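Methylated RNA-binding protein 1 (Saccharomyces cerevisiae S288c, PDB 4RCM) recognises N6-methyladenosine-containing RNA through its YTH domain and lowers the stability of PHO4 mRNA by binding its 3'-UTR, thereby regulating phosphate metabolism. Local coordinates at residues Ser16-Ile21 / Phe62-Ile67. Numbering follows the deposited sequence.
Sequences SRFFVI and FLFFSI
I21 sets its CB over the centre of one face of the F65 ring, 4.0 Å from the ring centroid, in a CH-pi contact, where two parallel neighbouring strands, 17-21 and 62-67, pair in the central mixed sheet of the YTH domain. With CG1 anti to its carbonyl carbon (chi1 -63°), I21 sends CG1 to L63 CB at 3.7 Å, while CG2, anti to the backbone N, meets F65 CE2 at 3.5 Å; beta-branching thus serves two neighbours. F19 CB reaches L63 CD2 at 4.1 Å, and L48 of helix 42-53 packs on both residues.

On the other face, F18 and F64 have nearly parallel planes (13°) but are slid so far apart that they hardly overlap, F18 CD1 meeting F64 CZ at 3.7 Å. F18 also touches F62 CB. The broad apolar rings of F18 and F64 suit packing against helix 141-151.

Backbone bonds join the strands: R17 O accepts from F62 N, F62 O from F19 N, F19 O from F64 N and F64 O from I21 N. At the polar edge, the short hydroxyl of S66 is hydrogen-bonded to R72 O and to NZ of K22, an m6A-binding residue, while S66 N donates to I21 O at 2.7 Å.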
loop_
_atom_site.group_PDB
_atom_site.type_symbol
_atom_site.label_atom_id
_atom_site.label_comp_id
_atom_site.label_asym_id
_atom_site.label_seq_id
_atom_site.Cartn_x
_atom_site.Cartn_y
_atom_site.Cartn_z
ATOM N N SER A 16 -9.922 2.778 10.894
ATOM C CA SER A 16 -8.733 2.438 10.097
ATOM C C SER A 16 -8.595 3.369 8.897
ATOM O O SER A 16 -9.579 3.955 8.488
ATOM C CB SER A 16 -8.792 1.011 9.579
ATOM O OG SER A 16 -8.757 0.115 10.660
ATOM N N ARG A 17 -7.375 3.459 8.335
ATOM C CA ARG A 17 -7.023 4.461 7.336
ATOM C C ARG A 17 -6.294 3.825 6.172
ATOM O O ARG A 17 -5.601 2.841 6.373
ATOM C CB ARG A 17 -6.242 5.599 8.018
ATOM C CG ARG A 17 -7.190 6.427 8.888
ATOM C CD ARG A 17 -6.516 7.540 9.656
ATOM N NE ARG A 17 -6.191 8.642 8.778
ATOM C CZ ARG A 17 -5.601 9.771 9.175
ATOM N NH1 ARG A 17 -5.296 9.938 10.444
ATOM N NH2 ARG A 17 -5.343 10.732 8.293
ATOM N N PHE A 18 -6.569 4.324 4.958
ATOM C CA PHE A 18 -6.044 3.761 3.700
ATOM C C PHE A 18 -5.306 4.839 2.926
ATOM O O PHE A 18 -5.860 5.916 2.685
ATOM C CB PHE A 18 -7.182 3.262 2.812
ATOM C CG PHE A 18 -7.973 2.147 3.410
ATOM C CD1 PHE A 18 -7.596 0.842 3.216
ATOM C CD2 PHE A 18 -9.117 2.413 4.162
ATOM C CE1 PHE A 18 -8.304 -0.182 3.797
ATOM C CE2 PHE A 18 -9.852 1.380 4.716
ATOM C CZ PHE A 18 -9.459 0.070 4.513
ATOM N N PHE A 19 -4.101 4.514 2.459
ATOM C CA PHE A 19 -3.318 5.410 1.608
ATOM C C PHE A 19 -2.767 4.668 0.436
ATOM O O PHE A 19 -2.468 3.472 0.539
ATOM C CB PHE A 19 -2.129 5.974 2.358
ATOM C CG PHE A 19 -2.502 6.717 3.585
ATOM C CD1 PHE A 19 -2.629 6.047 4.788
ATOM C CD2 PHE A 19 -2.729 8.077 3.542
ATOM C CE1 PHE A 19 -2.995 6.708 5.941
ATOM C CE2 PHE A 19 -3.067 8.756 4.688
ATOM C CZ PHE A 19 -3.199 8.079 5.888
ATOM N N VAL A 20 -2.594 5.379 -0.672
ATOM C CA VAL A 20 -1.905 4.823 -1.833
ATOM C C VAL A 20 -0.401 5.021 -1.645
ATOM O O VAL A 20 0.014 6.041 -1.109
ATOM C CB VAL A 20 -2.363 5.465 -3.165
ATOM C CG1 VAL A 20 -1.393 5.186 -4.300
ATOM C CG2 VAL A 20 -3.730 4.940 -3.530
ATOM N N ILE A 21 0.388 4.050 -2.127
ATOM C CA ILE A 21 1.888 4.167 -2.181
ATOM C C ILE A 21 2.236 4.074 -3.659
ATOM O O ILE A 21 1.793 3.131 -4.339
ATOM C CB ILE A 21 2.643 3.062 -1.388
ATOM C CG1 ILE A 21 2.331 3.133 0.101
ATOM C CG2 ILE A 21 4.167 3.170 -1.573
ATOM C CD1 ILE A 21 2.817 4.374 0.826
ATOM N N PHE A 62 -3.552 0.726 6.260
ATOM C CA PHE A 62 -3.223 -0.057 5.072
ATOM C C PHE A 62 -2.744 0.810 3.920
ATOM O O PHE A 62 -3.195 1.986 3.763
ATOM C CB PHE A 62 -4.410 -0.889 4.626
ATOM C CG PHE A 62 -4.674 -2.032 5.533
ATOM C CD1 PHE A 62 -5.387 -1.839 6.694
ATOM C CD2 PHE A 62 -4.131 -3.257 5.264
ATOM C CE1 PHE A 62 -5.621 -2.897 7.547
ATOM C CE2 PHE A 62 -4.333 -4.319 6.105
ATOM C CZ PHE A 62 -5.076 -4.144 7.257
ATOM N N LEU A 63 -1.880 0.197 3.097
ATOM C CA LEU A 63 -1.193 0.848 1.965
ATOM C C LEU A 63 -1.463 0.096 0.721
ATOM O O LEU A 63 -1.080 -1.069 0.657
ATOM C CB LEU A 63 0.269 0.797 2.179
ATOM C CG LEU A 63 0.631 1.378 3.566
ATOM C CD1 LEU A 63 2.105 1.276 3.747
ATOM C CD2 LEU A 63 0.208 2.807 3.651
ATOM N N PHE A 64 -2.112 0.732 -0.237
ATOM C CA PHE A 64 -2.263 0.124 -1.565
ATOM C C PHE A 64 -0.996 0.457 -2.383
ATOM O O PHE A 64 -0.788 1.605 -2.809
ATOM C CB PHE A 64 -3.485 0.674 -2.282
ATOM C CG PHE A 64 -4.797 0.400 -1.586
ATOM C CD1 PHE A 64 -5.316 -0.884 -1.522
ATOM C CD2 PHE A 64 -5.533 1.438 -1.025
ATOM C CE1 PHE A 64 -6.553 -1.125 -0.928
ATOM C CE2 PHE A 64 -6.766 1.174 -0.405
ATOM C CZ PHE A 64 -7.264 -0.100 -0.372
ATOM N N PHE A 65 -0.148 -0.530 -2.582
ATOM C CA PHE A 65 1.035 -0.358 -3.442
ATOM C C PHE A 65 0.792 -0.324 -4.947
ATOM O O PHE A 65 0.276 -1.269 -5.560
ATOM C CB PHE A 65 2.036 -1.407 -3.120
ATOM C CG PHE A 65 2.892 -1.047 -1.961
ATOM C CD1 PHE A 65 2.451 -1.217 -0.657
ATOM C CD2 PHE A 65 4.150 -0.547 -2.186
ATOM C CE1 PHE A 65 3.297 -0.876 0.424
ATOM C CE2 PHE A 65 4.989 -0.241 -1.129
ATOM C CZ PHE A 65 4.547 -0.370 0.164
ATOM N N SER A 66 1.286 0.741 -5.548
ATOM C CA SER A 66 1.154 0.905 -6.971
ATOM C C SER A 66 2.511 1.337 -7.571
ATOM O O SER A 66 3.307 1.997 -6.899
ATOM C CB SER A 66 0.099 1.989 -7.189
ATOM O OG SER A 66 -0.306 2.022 -8.536
ATOM N N ILE A 67 2.771 0.963 -8.821
ATOM C CA ILE A 67 4.006 1.402 -9.546
ATOM C C ILE A 67 3.639 2.496 -10.577
ATOM O O ILE A 67 2.769 2.281 -11.485
ATOM C CB ILE A 67 4.714 0.198 -10.247
ATOM C CG1 ILE A 67 5.111 -0.846 -9.172
ATOM C CG2 ILE A 67 5.946 0.649 -11.022
ATOM C CD1 ILE A 67 5.197 -2.251 -9.748
#